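Local structure of DNA replication factor Cdt1 (Mus musculus, 3A4C) at residues L9-L12 with E13-P16; T49-P53 with G54-K58; L18-V21 with L22-F26. The protein works with CDC6 and the origin recognition complex to promote loading of the MCM complex onto DNA in G1, this chain being its C-terminal winged-helix domain. All coordinates share one frame; numbering follows the deposited sequence.

Contact 1. Residues L9-L12 with E13-P16; sequences LQRL and ERLP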
loop_
_atom_site.group_PDB
_atom_site.type_symbol
_atom_site.label_atom_id
_atom_site.label_comp_id
_atom_site.label_asym_id
_atom_site.label_seq_id
_atom_site.Cartn_x
_atom_site.Cartn_y
_atom_site.Cartn_z
ATOM N N LEU A 9 -13.966 1.515 -4.270
ATOM C CA LEU A 9 -13.760 0.515 -5.308
ATOM C C LEU A 9 -12.641 0.956 -6.262
ATOM O O LEU A 9 -11.828 0.142 -6.682
ATOM C CB LEU A 9 -15.058 0.260 -6.077
ATOM C CG LEU A 9 -15.055 -0.980 -6.966
ATOM C CD1 LEU A 9 -14.829 -2.229 -6.136
ATOM C CD2 LEU A 9 -16.358 -1.076 -7.742
ATOM N N GLN A 10 -12.608 2.243 -6.598
ATOM C CA GLN A 10 -11.521 2.804 -7.406
ATOM C C GLN A 10 -10.157 2.545 -6.767
ATOM O O GLN A 10 -9.214 2.116 -7.428
ATOM C CB GLN A 10 -11.705 4.314 -7.595
ATOM C CG GLN A 10 -12.815 4.682 -8.583
ATOM C CD GLN A 10 -12.997 6.182 -8.748
ATOM O OE1 GLN A 10 -12.207 6.981 -8.238
ATOM N NE2 GLN A 10 -14.046 6.572 -9.468
ATOM N N ARG A 11 -10.059 2.817 -5.474
ATOM C CA ARG A 11 -8.805 2.650 -4.747
ATOM C C ARG A 11 -8.422 1.189 -4.653
ATOM O O ARG A 11 -7.269 0.827 -4.872
ATOM C CB ARG A 11 -8.938 3.249 -3.345
ATOM C CG ARG A 11 -9.077 4.768 -3.358
ATOM C CD ARG A 11 -9.358 5.322 -1.977
ATOM N NE ARG A 11 -9.189 6.777 -1.930
ATOM C CZ ARG A 11 -9.849 7.581 -1.099
ATOM N NH1 ARG A 11 -10.744 7.084 -0.253
ATOM N NH2 ARG A 11 -9.628 8.886 -1.123
ATOM N N LEU A 12 -9.394 0.341 -4.327
ATOM C CA LEU A 12 -9.131 -1.089 -4.165
ATOM C C LEU A 12 -8.617 -1.715 -5.459
ATOM O O LEU A 12 -7.806 -2.647 -5.446
ATOM C CB LEU A 12 -10.388 -1.819 -3.683
ATOM C CG LEU A 12 -10.857 -1.510 -2.255
ATOM C CD1 LEU A 12 -12.112 -2.310 -1.919
ATOM C CD2 LEU A 12 -9.759 -1.808 -1.258
ATOM N N GLU A 13 -9.084 -1.196 -6.584
ATOM C CA GLU A 13 -8.654 -1.723 -7.868
ATOM C C GLU A 13 -7.180 -1.435 -8.153
ATOM O O GLU A 13 -6.538 -2.161 -8.910
ATOM C CB GLU A 13 -9.567 -1.226 -8.988
ATOM C CG GLU A 13 -10.881 -2.009 -9.038
ATOM C CD GLU A 13 -11.920 -1.390 -9.957
ATOM O OE1 GLU A 13 -11.714 -0.243 -10.415
ATOM O OE2 GLU A 13 -12.948 -2.053 -10.218
ATOM N N ARG A 14 -6.639 -0.400 -7.525
ATOM C CA ARG A 14 -5.237 -0.040 -7.731
ATOM C C ARG A 14 -4.279 -0.844 -6.864
ATOM O O ARG A 14 -3.077 -0.863 -7.121
ATOM C CB ARG A 14 -5.015 1.443 -7.435
ATOM C CG ARG A 14 -5.848 2.391 -8.266
ATOM C CD ARG A 14 -5.407 3.830 -8.065
ATOM N NE ARG A 14 -6.234 4.746 -8.846
ATOM C CZ ARG A 14 -7.273 5.416 -8.359
ATOM N NH1 ARG A 14 -7.973 6.222 -9.149
ATOM N NH2 ARG A 14 -7.616 5.285 -7.085
ATOM N N LEU A 15 -4.795 -1.470 -5.813
ATOM C CA LEU A 15 -3.923 -2.000 -4.762
ATOM C C LEU A 15 -2.984 -3.138 -5.177
ATOM O O LEU A 15 -1.835 -3.181 -4.735
ATOM C CB LEU A 15 -4.735 -2.388 -3.525
ATOM C CG LEU A 15 -5.372 -1.178 -2.832
ATOM C CD1 LEU A 15 -5.938 -1.583 -1.484
ATOM C CD2 LEU A 15 -4.346 -0.059 -2.689
ATOM N N PRO A 16 -3.466 -4.076 -6.006
ATOM C CA PRO A 16 -2.536 -5.153 -6.363
ATOM C C PRO A 16 -1.282 -4.599 -7.042
ATOM O O PRO A 16 -0.169 -5.000 -6.697
ATOM C CB PRO A 16 -3.356 -6.017 -7.325
ATOM C CG PRO A 16 -4.790 -5.798 -6.873
ATOM C CD PRO A 16 -4.837 -4.332 -6.491
#
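The carbonyl oxygen of R11 meets both a donor and hydrocarbon: R14 N donates to R11 O at 3.0 Å, from well above the carbonyl plane, and L15 CG closes on R11 O to 3.4 Å. The next oxygen behaves alike, for L15 N reaches back to L12 O over 3.3 Å, again from above the carbonyl plane. Both bonds span three residues, whereas E13 N spans four to reach L9 O. The shorter steps lie just ahead of P16, whose ring nitrogen has no hydrogen to give. In its place P16 CD sits 3.6 Å from L12 O, and the helix kinks. Such a proline kink bends helix 3-27, the long first helix of this winged-helix domain, where it runs beside helices 53-66 and 90-104. The apolar part of the contact is a methyl of each leucine, L12 CD2 on L15 CD1 at 3.8 Å, with L12 continuing onto L66 and E104 and L15 onto L97. On another flank R14 folds back along the backbone. It leaves with CG beside its own backbone N (chi1 -58°) and then stretches out, which carries the guanidinium back up the helix until one of its faces lies over Q10 O. R14 NH2, 3.7 Å from R11 CA, is taken up by a hydrogen bond to H59 NE2 on helix 53-66. The guanidinium of R11 is turned 59° from that of R14, and R11 itself leans on K58, H59 and L62. More loosely, E13 OE2 lies 4.0 Å from L9 CG.

Contact 2. Residues T49-P53 with G54-K58; sequences TALSP and GEMEK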
loop_
_atom_site.group_PDB
_atom_site.type_symbol
_atom_site.label_atom_id
_atom_site.label_comp_id
_atom_site.label_asym_id
_atom_site.label_seq_id
_atom_site.Cartn_x
_atom_site.Cartn_y
_atom_site.Cartn_z
ATOM N N THR A 49 1.530 6.432 -12.359
ATOM C CA THR A 49 0.257 6.640 -11.663
ATOM C C THR A 49 -0.354 8.044 -11.737
ATOM O O THR A 49 0.353 9.045 -11.816
ATOM C CB THR A 49 0.385 6.273 -10.190
ATOM O OG1 THR A 49 -0.824 6.632 -9.511
ATOM C CG2 THR A 49 1.565 7.014 -9.557
ATOM N N ALA A 50 -1.683 8.102 -11.675
ATOM C CA ALA A 50 -2.408 9.376 -11.698
ATOM C C ALA A 50 -2.501 10.009 -10.308
ATOM O O ALA A 50 -3.148 11.040 -10.127
ATOM C CB ALA A 50 -3.804 9.172 -12.275
ATOM N N LEU A 51 -1.844 9.395 -9.331
ATOM C CA LEU A 51 -1.989 9.799 -7.929
ATOM C C LEU A 51 -0.949 10.810 -7.447
ATOM O O LEU A 51 0.226 10.723 -7.795
ATOM C CB LEU A 51 -1.933 8.560 -7.034
ATOM C CG LEU A 51 -3.009 7.491 -7.224
ATOM C CD1 LEU A 51 -2.742 6.329 -6.305
ATOM C CD2 LEU A 51 -4.391 8.074 -6.958
ATOM N N SER A 52 -1.391 11.768 -6.635
ATOM C CA SER A 52 -0.483 12.626 -5.892
ATOM C C SER A 52 0.116 11.843 -4.714
ATOM O O SER A 52 -0.384 10.786 -4.349
ATOM C CB SER A 52 -1.236 13.844 -5.354
ATOM O OG SER A 52 -2.197 13.450 -4.384
ATOM N N PRO A 53 1.192 12.358 -4.117
ATOM C CA PRO A 53 1.741 11.680 -2.938
ATOM C C PRO A 53 0.700 11.551 -1.821
ATOM O O PRO A 53 0.690 10.538 -1.118
ATOM C CB PRO A 53 2.873 12.605 -2.499
ATOM C CG PRO A 53 3.276 13.323 -3.748
ATOM C CD PRO A 53 2.020 13.498 -4.545
ATOM N N GLY A 54 -0.142 12.572 -1.650
ATOM C CA GLY A 54 -1.205 12.533 -0.653
ATOM C C GLY A 54 -2.216 11.434 -0.933
ATOM O O GLY A 54 -2.651 10.723 -0.023
ATOM N N GLU A 55 -2.584 11.285 -2.199
ATOM C CA GLU A 55 -3.500 10.226 -2.604
ATOM C C GLU A 55 -2.835 8.865 -2.489
ATOM O O GLU A 55 -3.483 7.889 -2.152
ATOM C CB GLU A 55 -4.005 10.458 -4.029
ATOM C CG GLU A 55 -4.928 11.657 -4.157
ATOM C CD GLU A 55 -5.102 12.125 -5.591
ATOM O OE1 GLU A 55 -6.061 12.879 -5.861
ATOM O OE2 GLU A 55 -4.278 11.752 -6.449
ATOM N N MET A 56 -1.541 8.805 -2.780
ATOM C CA MET A 56 -0.772 7.577 -2.590
ATOM C C MET A 56 -0.780 7.167 -1.113
ATOM O O MET A 56 -0.960 5.992 -0.786
ATOM C CB MET A 56 0.662 7.764 -3.102
ATOM C CG MET A 56 1.509 6.499 -3.106
ATOM S SD MET A 56 0.832 5.192 -4.157
ATOM C CE MET A 56 1.211 5.825 -5.795
ATOM N N GLU A 57 -0.601 8.132 -0.218
ATOM C CA GLU A 57 -0.633 7.816 1.208
ATOM C C GLU A 57 -1.943 7.140 1.563
ATOM O O GLU A 57 -1.968 6.170 2.310
ATOM C CB GLU A 57 -0.461 9.064 2.078
ATOM C CG GLU A 57 -0.545 8.741 3.566
ATOM C CD GLU A 57 -0.213 9.922 4.452
ATOM O OE1 GLU A 57 0.621 9.765 5.366
ATOM O OE2 GLU A 57 -0.786 11.004 4.234
ATOM N N LYS A 58 -3.035 7.663 1.026
ATOM C CA LYS A 58 -4.346 7.084 1.285
ATOM C C LYS A 58 -4.402 5.612 0.859
ATOM O O LYS A 58 -4.950 4.778 1.572
ATOM C CB LYS A 58 -5.430 7.892 0.576
ATOM C CG LYS A 58 -5.720 9.250 1.220
ATOM C CD LYS A 58 -6.757 10.010 0.397
ATOM C CE LYS A 58 -6.892 11.454 0.856
ATOM N NZ LYS A 58 -7.347 11.528 2.269
#
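A capping box opens helix 53-66, the second helix of the helix-turn-helix in this winged-helix domain, where the loop from helix 36-45 ends. S52 is the N-cap. S52 OG accepts from E55 N at 3.1 Å, and in return S52 N donates to E55 OE2 at 2.9 Å. The second bond is nearly straight, with an N-H...O angle of 167°, although it meets the carboxylate oxygen on its anti side and somewhat out of plane. S52 OG can face into the first turn because chi1 of 66° tucks it between the backbone N and the carbonyl carbon. E55, extended beyond CG, reaches back past S52 OG, and its OE2 comes to 3.7 Å from L51 CD2. A carboxylate at this helix end would also be favoured by the helix dipole. Ordinary helical bonding starts at once, M56 N to S52 O and E57 N to P53 O. Upstream, an ST turn shapes the loop, T49 OG1 accepting from L51 N at 3.0 Å. Inward, L51 and M56 both lean on L18 of helix 3-27, while M43 and V44 also meet M56. Bends at chi2 and chi3 fold the methionine back toward the loop, so that its terminal methyl, M56 CE, stands 4.0 Å from T49 CG2 and the same distance from L51 CD1.

Contact 3. Residues L18-V21 with L22-F26; sequences LARV and LRNVF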
loop_
_atom_site.group_PDB
_atom_site.type_symbol
_atom_site.label_atom_id
_atom_site.label_comp_id
_atom_site.label_asym_id
_atom_site.label_seq_id
_atom_site.Cartn_x
_atom_site.Cartn_y
_atom_site.Cartn_z
ATOM N N LEU A 18 -0.157 -1.412 -6.900
ATOM C CA LEU A 18 0.534 -0.584 -5.913
ATOM C C LEU A 18 1.330 -1.417 -4.910
ATOM O O LEU A 18 2.396 -1.006 -4.459
ATOM C CB LEU A 18 -0.455 0.330 -5.188
ATOM C CG LEU A 18 -0.529 1.798 -5.627
ATOM C CD1 LEU A 18 0.001 2.032 -7.023
ATOM C CD2 LEU A 18 -1.938 2.390 -5.461
ATOM N N ALA A 19 0.814 -2.587 -4.553
ATOM C CA ALA A 19 1.531 -3.458 -3.634
ATOM C C ALA A 19 2.852 -3.914 -4.239
ATOM O O ALA A 19 3.847 -4.053 -3.538
ATOM C CB ALA A 19 0.681 -4.649 -3.259
ATOM N N ARG A 20 2.853 -4.167 -5.542
ATOM C CA ARG A 20 4.078 -4.572 -6.208
ATOM C C ARG A 20 5.052 -3.417 -6.276
ATOM O O ARG A 20 6.247 -3.603 -6.067
ATOM C CB ARG A 20 3.814 -5.122 -7.612
ATOM C CG ARG A 20 5.083 -5.697 -8.262
ATOM C CD ARG A 20 4.766 -6.549 -9.480
ATOM N NE ARG A 20 3.614 -7.409 -9.220
ATOM C CZ ARG A 20 3.682 -8.622 -8.688
ATOM N NH1 ARG A 20 4.860 -9.147 -8.366
ATOM N NH2 ARG A 20 2.564 -9.311 -8.480
ATOM N N VAL A 21 4.544 -2.222 -6.570
ATOM C CA VAL A 21 5.391 -1.032 -6.594
ATOM C C VAL A 21 6.004 -0.840 -5.208
ATOM O O VAL A 21 7.199 -0.598 -5.070
ATOM C CB VAL A 21 4.606 0.243 -6.989
ATOM C CG1 VAL A 21 5.492 1.487 -6.849
ATOM C CG2 VAL A 21 4.091 0.141 -8.423
ATOM N N LEU A 22 5.178 -0.951 -4.175
ATOM C CA LEU A 22 5.681 -0.858 -2.804
ATOM C C LEU A 22 6.791 -1.880 -2.535
ATOM O O LEU A 22 7.850 -1.549 -1.987
ATOM C CB LEU A 22 4.532 -1.089 -1.820
ATOM C CG LEU A 22 4.920 -1.068 -0.346
ATOM C CD1 LEU A 22 5.597 0.248 -0.035
ATOM C CD2 LEU A 22 3.692 -1.267 0.540
ATOM N N ARG A 23 6.550 -3.135 -2.899
ATOM C CA ARG A 23 7.548 -4.158 -2.625
ATOM C C ARG A 23 8.859 -3.850 -3.347
ATOM O O ARG A 23 9.940 -4.015 -2.788
ATOM C CB ARG A 23 7.060 -5.556 -3.003
ATOM C CG ARG A 23 7.941 -6.624 -2.365
ATOM C CD ARG A 23 8.184 -7.795 -3.273
ATOM N NE ARG A 23 8.259 -7.392 -4.674
ATOM C CZ ARG A 23 8.406 -8.252 -5.674
ATOM N NH1 ARG A 23 8.506 -9.546 -5.408
ATOM N NH2 ARG A 23 8.449 -7.826 -6.930
ATOM N N ASN A 24 8.759 -3.398 -4.587
ATOM C CA ASN A 24 9.957 -3.052 -5.349
ATOM C C ASN A 24 10.755 -1.898 -4.756
ATOM O O ASN A 24 11.983 -1.901 -4.805
ATOM C CB ASN A 24 9.606 -2.779 -6.804
ATOM C CG ASN A 24 9.530 -4.057 -7.615
ATOM O OD1 ASN A 24 9.681 -4.046 -8.836
ATOM N ND2 ASN A 24 9.307 -5.169 -6.931
ATOM N N VAL A 25 10.056 -0.912 -4.203
ATOM C CA VAL A 25 10.720 0.186 -3.504
ATOM C C VAL A 25 11.532 -0.355 -2.329
ATOM O O VAL A 25 12.680 0.046 -2.109
ATOM C CB VAL A 25 9.705 1.233 -3.010
ATOM C CG1 VAL A 25 10.338 2.150 -1.946
ATOM C CG2 VAL A 25 9.193 2.048 -4.188
ATOM N N PHE A 26 10.941 -1.278 -1.580
ATOM C CA PHE A 26 11.646 -1.853 -0.446
ATOM C C PHE A 26 12.751 -2.823 -0.850
ATOM O O PHE A 26 13.753 -2.929 -0.159
ATOM C CB PHE A 26 10.676 -2.485 0.558
ATOM C CG PHE A 26 10.141 -1.500 1.550
ATOM C CD1 PHE A 26 9.080 -0.678 1.222
ATOM C CD2 PHE A 26 10.739 -1.358 2.794
ATOM C CE1 PHE A 26 8.601 0.252 2.138
ATOM C CE2 PHE A 26 10.263 -0.436 3.713
ATOM C CZ PHE A 26 9.195 0.369 3.385
#
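Four carbonyl oxygens in a row, those of L18, A19, R20 and V21, are each met by the N-H four residues on. The shortest of these bonds is L22 N to L18 O, 2.8 Å, and the longest V25 N to V21 O, 3.0 Å. R23 N serves A19 O and N24 N serves R20 O, with all four N-H...O angles at 158° or more. F26 N continues the series by donating to L22 O. Apolar atoms also lie against these acceptors, V25 CG2 coming to 3.4 Å from V21 O and L22 CB to the same distance from L18 O. R20 and R23 lie side by side and point the same way. R20 leaves with CG anti to the backbone N (chi1 -174°) and bends at chi3, while R23 bends at chi2 and chi3; this sets R20 NH1 only 4.1 Å from R23 NH2, the guanidinium planes 89° apart. That proximity of like charges is probably somewhat unfavourable, and both chains also rest on L90. Elsewhere L22 packs on V39, M43, W70 and L84, while F26 touches V39, V82 and L84. Regular alpha-helical bonding of this sort, amphipathic in its side chains, fits the first helix of a winged-helix domain, laid against helix 36-45 and strand 79-84.

Overall arrangement
Contacts 1 and 3 are successive parts of helix 3-27, and contact 2 begins helix 53-66, which packs on both. Contacts 1 and 3 are both partly buried, contact 3 the more so, and it lies nearest the centre of the chain; contact 2 is mostly surface. Backbone chemistry follows place: regular four-residue bonds at 18-26, two three-residue bonds before the proline at 9-16, and side chains of a capping box joining the backbone bonds at 49-58. Contact 2 touches both of the others by side-chain packing, whereas contacts 1 and 3 merely adjoin in sequence along their shared helix.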